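Local coordinates for protein aminotransferase, class III (Deinococcus radiodurans, PDB 3I4J) that probably acts as a pyridoxal phosphate-dependent class III aminotransferase, moving amino groups between substrates, at residues R80-V85 and G272-P277; S242-S247 and D255-G260. The protein carries 1 engineered substitution. All coordinates share one frame; numbering follows the deposited sequence.

In its N-terminal quarter the chain reaches helix 72-84, whose last turn, with Val85 just beyond it, makes up 80-85 and meets its partner almost two hundred residues later. Five strands of the mixed sheet intervene before loop 242-247 packs on strand 256-259 in interaction 2, a local closure with seven residues between its two segments. Strand 271-275 then returns to the end of helix 72-84 and closes the large loop of interaction 1, in which interaction 2 is nested. The two strands are antiparallel neighbours, joined by probable hydrogen bonds from Leu259 N to Gly272 O and from Leu274 N to Ala257 O. Helix end and loop thus lie side by side on one sheet face, where Phe84 O packs against Pro243 CB.

Interaction 1: residues R80-V85 and G272-P277; sequences RLARFV and GLLAAP
Leu274 reaches from strand 271-275 against the end of helix 72-84, meeting Leu81 and Ala82 of the helix and Val85 just after it. Its CB leaves the strand toward the helix. A chi1 of -76° then swings CG away from the carbonyl carbon, and from this branch point CD1 faces Val85 and Leu81, and CD2 faces Ala82. CD1 meets Val85 CG2 tip to tip at 3.4 Å, closer than usual for two carbons. The same methyl lies 4.5 Å from Leu81 CG, a looser contact, while CD2 approaches Ala82 CB at 4.5 Å. The small alanine lets the helix come near the strand, its CA being 7.4 Å from that of Leu274; Ala82 also packs on Asn3 of the second subunit. Branched Val85 and Leu81 supply the apolar bulk beside it, with Phe92 of strand 91-95 touching both Leu81 and Leu274. The strand is the antiparallel member of the mixed sheet characteristic of fold-type I pyridoxal phosphate enzymes. No hydrogen bond crosses between the segments, and all four touching residues are buried, so this contact rests on dispersion and the exclusion of water, with one tight methyl pair and looser neighbours.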
loop_
_atom_site.group_PDB
_atom_site.type_symbol
_atom_site.label_atom_id
_atom_site.label_comp_id
_atom_site.label_asym_id
_atom_site.label_seq_id
_atom_site.Cartn_x
_atom_site.Cartn_y
_atom_site.Cartn_z
ATOM N N ARG C 80 -19.172 -5.849 -10.239
ATOM C CA ARG C 80 -19.243 -4.726 -11.161
ATOM C C ARG C 80 -17.960 -4.594 -11.970
ATOM O O ARG C 80 -17.997 -4.396 -13.183
ATOM C CB ARG C 80 -19.504 -3.428 -10.393
ATOM C CG ARG C 80 -20.961 -3.234 -9.979
ATOM C CD ARG C 80 -21.820 -2.873 -11.187
ATOM N NE ARG C 80 -21.336 -1.659 -11.842
ATOM C CZ ARG C 80 -21.432 -0.438 -11.327
ATOM N NH1 ARG C 80 -22.005 -0.254 -10.146
ATOM N NH2 ARG C 80 -20.929 0.602 -11.982
ATOM N N LEU C 81 -16.826 -4.707 -11.291
ATOM C CA LEU C 81 -15.534 -4.587 -11.950
ATOM C C LEU C 81 -15.305 -5.724 -12.944
ATOM O O LEU C 81 -14.901 -5.486 -14.087
ATOM C CB LEU C 81 -14.415 -4.571 -10.903
ATOM C CG LEU C 81 -12.977 -4.548 -11.427
ATOM C CD1 LEU C 81 -12.730 -3.274 -12.213
ATOM C CD2 LEU C 81 -12.015 -4.644 -10.250
ATOM N N ALA C 82 -15.561 -6.953 -12.505
ATOM C CA ALA C 82 -15.388 -8.126 -13.352
ATOM C C ALA C 82 -16.162 -7.977 -14.658
ATOM O O ALA C 82 -15.637 -8.269 -15.733
ATOM C CB ALA C 82 -15.851 -9.379 -12.615
ATOM N N ARG C 83 -17.406 -7.515 -14.562
ATOM C CA ARG C 83 -18.242 -7.337 -15.746
ATOM C C ARG C 83 -17.742 -6.219 -16.661
ATOM O O ARG C 83 -17.738 -6.364 -17.884
ATOM C CB ARG C 83 -19.697 -7.075 -15.334
ATOM C CG ARG C 83 -20.389 -8.297 -14.733
ATOM C CD ARG C 83 -21.887 -8.072 -14.529
ATOM N NE ARG C 83 -22.201 -7.182 -13.411
ATOM C CZ ARG C 83 -22.132 -7.529 -12.127
ATOM N NH1 ARG C 83 -21.756 -8.756 -11.780
ATOM N NH2 ARG C 83 -22.458 -6.651 -11.185
ATOM N N PHE C 84 -17.314 -5.106 -16.071
ATOM C CA PHE C 84 -16.818 -3.985 -16.859
ATOM C C PHE C 84 -15.650 -4.375 -17.759
ATOM O O PHE C 84 -15.644 -4.059 -18.951
ATOM C CB PHE C 84 -16.371 -2.831 -15.952
ATOM C CG PHE C 84 -15.673 -1.721 -16.693
ATOM C CD1 PHE C 84 -16.357 -0.955 -17.636
ATOM C CD2 PHE C 84 -14.316 -1.475 -16.488
ATOM C CE1 PHE C 84 -15.700 0.032 -18.364
ATOM C CE2 PHE C 84 -13.649 -0.490 -17.211
ATOM C CZ PHE C 84 -14.339 0.267 -18.153
ATOM N N VAL C 85 -14.668 -5.071 -17.194
ATOM C CA VAL C 85 -13.488 -5.452 -17.967
ATOM C C VAL C 85 -13.667 -6.659 -18.873
ATOM O O VAL C 85 -12.714 -7.099 -19.511
ATOM C CB VAL C 85 -12.267 -5.690 -17.051
ATOM C CG1 VAL C 85 -12.009 -4.445 -16.216
ATOM C CG2 VAL C 85 -12.500 -6.892 -16.148
ATOM N N GLY C 272 -5.341 -4.430 -7.382
ATOM C CA GLY C 272 -5.791 -5.795 -7.224
ATOM C C GLY C 272 -5.602 -6.601 -8.482
ATOM O O GLY C 272 -4.972 -6.144 -9.432
ATOM N N LEU C 273 -6.134 -7.813 -8.478
ATOM C CA LEU C 273 -6.036 -8.673 -9.644
ATOM C C LEU C 273 -7.342 -9.423 -9.833
ATOM O O LEU C 273 -8.137 -9.564 -8.900
ATOM C CB LEU C 273 -4.867 -9.658 -9.495
ATOM C CG LEU C 273 -4.818 -10.640 -8.323
ATOM C CD1 LEU C 273 -5.796 -11.787 -8.558
ATOM C CD2 LEU C 273 -3.406 -11.188 -8.185
ATOM N N LEU C 274 -7.571 -9.862 -11.063
ATOM C CA LEU C 274 -8.761 -10.635 -11.400
ATOM C C LEU C 274 -8.209 -11.957 -11.894
ATOM O O LEU C 274 -7.402 -11.983 -12.826
ATOM C CB LEU C 274 -9.572 -9.950 -12.504
ATOM C CG LEU C 274 -10.409 -8.735 -12.091
ATOM C CD1 LEU C 274 -10.909 -8.006 -13.338
ATOM C CD2 LEU C 274 -11.583 -9.192 -11.218
ATOM N N ALA C 275 -8.613 -13.045 -11.245
ATOM C CA ALA C 275 -8.139 -14.374 -11.609
ATOM C C ALA C 275 -9.242 -15.239 -12.199
ATOM O O ALA C 275 -10.391 -15.188 -11.762
ATOM C CB ALA C 275 -7.539 -15.061 -10.389
ATOM N N ALA C 276 -8.881 -16.040 -13.196
ATOM C CA ALA C 276 -9.838 -16.931 -13.839
ATOM C C ALA C 276 -10.363 -17.911 -12.790
ATOM O O ALA C 276 -9.625 -18.314 -11.893
ATOM C CB ALA C 276 -9.153 -17.690 -14.971
ATOM N N PRO C 277 -11.647 -18.307 -12.893
ATOM C CA PRO C 277 -12.270 -19.246 -11.946
ATOM C C PRO C 277 -11.412 -20.482 -11.678
ATOM O O PRO C 277 -11.270 -20.915 -10.537
ATOM C CB PRO C 277 -13.584 -19.610 -12.634
ATOM C CG PRO C 277 -13.925 -18.383 -13.377
ATOM C CD PRO C 277 -12.594 -17.942 -13.960
#

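Interaction 2: residues S242-S247 and D255-G260; sequences SPLALS and DIAVLG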
loop_
_atom_site.group_PDB
_atom_site.type_symbol
_atom_site.label_atom_id
_atom_site.label_comp_id
_atom_site.label_asym_id
_atom_site.label_seq_id
_atom_site.Cartn_x
_atom_site.Cartn_y
_atom_site.Cartn_z
ATOM N N SER C 242 -9.927 0.909 -24.117
ATOM C CA SER C 242 -10.573 -0.391 -23.938
ATOM C C SER C 242 -10.601 -0.678 -22.431
ATOM O O SER C 242 -9.719 -0.221 -21.700
ATOM C CB SER C 242 -9.760 -1.468 -24.671
ATOM O OG SER C 242 -10.275 -2.771 -24.451
ATOM N N PRO C 243 -11.617 -1.417 -21.939
ATOM C CA PRO C 243 -11.664 -1.708 -20.498
ATOM C C PRO C 243 -10.296 -2.209 -20.034
ATOM O O PRO C 243 -9.761 -1.742 -19.031
ATOM C CB PRO C 243 -12.754 -2.765 -20.397
ATOM C CG PRO C 243 -13.718 -2.316 -21.474
ATOM C CD PRO C 243 -12.785 -1.999 -22.631
ATOM N N LEU C 244 -9.754 -3.179 -20.766
ATOM C CA LEU C 244 -8.414 -3.699 -20.506
ATOM C C LEU C 244 -7.729 -3.579 -21.864
ATOM O O LEU C 244 -8.322 -3.913 -22.893
ATOM C CB LEU C 244 -8.447 -5.163 -20.051
ATOM C CG LEU C 244 -8.994 -5.436 -18.646
ATOM C CD1 LEU C 244 -9.070 -6.935 -18.410
ATOM C CD2 LEU C 244 -8.096 -4.774 -17.602
ATOM N N ALA C 245 -6.494 -3.087 -21.877
ATOM C CA ALA C 245 -5.766 -2.903 -23.132
ATOM C C ALA C 245 -5.572 -4.194 -23.911
ATOM O O ALA C 245 -5.566 -4.186 -25.146
ATOM C CB ALA C 245 -4.405 -2.257 -22.858
ATOM N N LEU C 246 -5.410 -5.302 -23.196
ATOM C CA LEU C 246 -5.191 -6.598 -23.837
ATOM C C LEU C 246 -6.306 -6.963 -24.811
ATOM O O LEU C 246 -6.056 -7.588 -25.845
ATOM C CB LEU C 246 -5.065 -7.699 -22.780
ATOM C CG LEU C 246 -4.664 -9.090 -23.289
ATOM C CD1 LEU C 246 -3.287 -9.007 -23.938
ATOM C CD2 LEU C 246 -4.649 -10.097 -22.140
ATOM N N SER C 247 -7.529 -6.566 -24.472
ATOM C CA SER C 247 -8.708 -6.853 -25.293
ATOM C C SER C 247 -8.668 -6.236 -26.683
ATOM O O SER C 247 -9.411 -6.658 -27.572
ATOM C CB SER C 247 -9.976 -6.380 -24.576
ATOM O OG SER C 247 -10.144 -7.069 -23.351
ATOM N N ASP C 255 -5.140 -15.075 -17.873
ATOM C CA ASP C 255 -5.553 -15.967 -16.800
ATOM C C ASP C 255 -5.602 -15.128 -15.519
ATOM O O ASP C 255 -6.380 -15.405 -14.612
ATOM C CB ASP C 255 -4.565 -17.123 -16.666
ATOM C CG ASP C 255 -4.523 -17.986 -17.912
ATOM O OD1 ASP C 255 -5.610 -18.417 -18.360
ATOM O OD2 ASP C 255 -3.419 -18.232 -18.444
ATOM N N ILE C 256 -4.769 -14.092 -15.471
ATOM C CA ILE C 256 -4.731 -13.163 -14.339
ATOM C C ILE C 256 -4.504 -11.753 -14.883
ATOM O O ILE C 256 -3.578 -11.535 -15.660
ATOM C CB ILE C 256 -3.573 -13.462 -13.361
ATOM C CG1 ILE C 256 -3.760 -14.828 -12.704
ATOM C CG2 ILE C 256 -3.524 -12.376 -12.283
ATOM C CD1 ILE C 256 -2.562 -15.267 -11.859
ATOM N N ALA C 257 -5.362 -10.810 -14.496
ATOM C CA ALA C 257 -5.218 -9.422 -14.922
ATOM C C ALA C 257 -4.869 -8.604 -13.681
ATOM O O ALA C 257 -5.592 -8.650 -12.684
ATOM C CB ALA C 257 -6.515 -8.911 -15.541
ATOM N N VAL C 258 -3.756 -7.880 -13.738
ATOM C CA VAL C 258 -3.314 -7.058 -12.610
ATOM C C VAL C 258 -3.741 -5.610 -12.815
ATOM O O VAL C 258 -3.448 -5.009 -13.850
ATOM C CB VAL C 258 -1.783 -7.114 -12.454
ATOM C CG1 VAL C 258 -1.365 -6.437 -11.139
ATOM C CG2 VAL C 258 -1.316 -8.558 -12.484
ATOM N N LEU C 259 -4.417 -5.050 -11.810
ATOM C CA LEU C 259 -4.924 -3.686 -11.873
ATOM C C LEU C 259 -4.344 -2.802 -10.771
ATOM O O LEU C 259 -3.918 -3.291 -9.729
ATOM C CB LEU C 259 -6.450 -3.702 -11.755
ATOM C CG LEU C 259 -7.153 -4.661 -12.719
ATOM C CD1 LEU C 259 -8.637 -4.774 -12.371
ATOM C CD2 LEU C 259 -6.955 -4.160 -14.137
ATOM N N GLY C 260 -4.337 -1.494 -11.016
ATOM C CA GLY C 260 -3.812 -0.556 -10.038
ATOM C C GLY C 260 -3.961 0.880 -10.503
ATOM O O GLY C 260 -4.659 1.146 -11.481
#
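Leu244 packs from its loop onto the sheet face and spreads two methyls over strand 256-259. CD2 touches Leu259 CD2 at 3.7 Å, the closer of its two contacts, and CD1 lies 4.3 Å from Ala257 CB. The leucine side chains cross at about a right angle. Leu259 leaves its strand at a slant to the loop, and it is the delta methyl that completes the approach; Ala257 points its CB toward the loop and offers a methyl short enough to leave room for Leu244. With chi1 at -71° and an extended chi2 of 175°, Leu244 carries both methyls off the loop backbone toward the strand. Around the same leucines, Val85 touches Leu244, and Met237 and Leu81 touch Leu259.

In the fold-type I arrangement, strand 256-259 runs parallel to strand 227-231 on one side and antiparallel to strand 271-275 on the other. Part of the loop between the two parallel strands lies over this face of strand 256-259, while Val258, directed away from it, packs on helix 98-115.

Behind the leucine, polar bonds shape the loop. Leu244 O accepts Ser242 OG at 2.7 Å, the hydroxyl standing 44° out of the carbonyl plane, and Ser247 N at 3.2 Å from the opposite face. Serine suits position 242 because its short hydroxyl can reach forward to the carbonyl two residues on. Beyond Leu244, a 3-10 turn begins, and its first amides, Ala245 N and Leu246 N, are bound by the two carboxylate oxygens of Glu232.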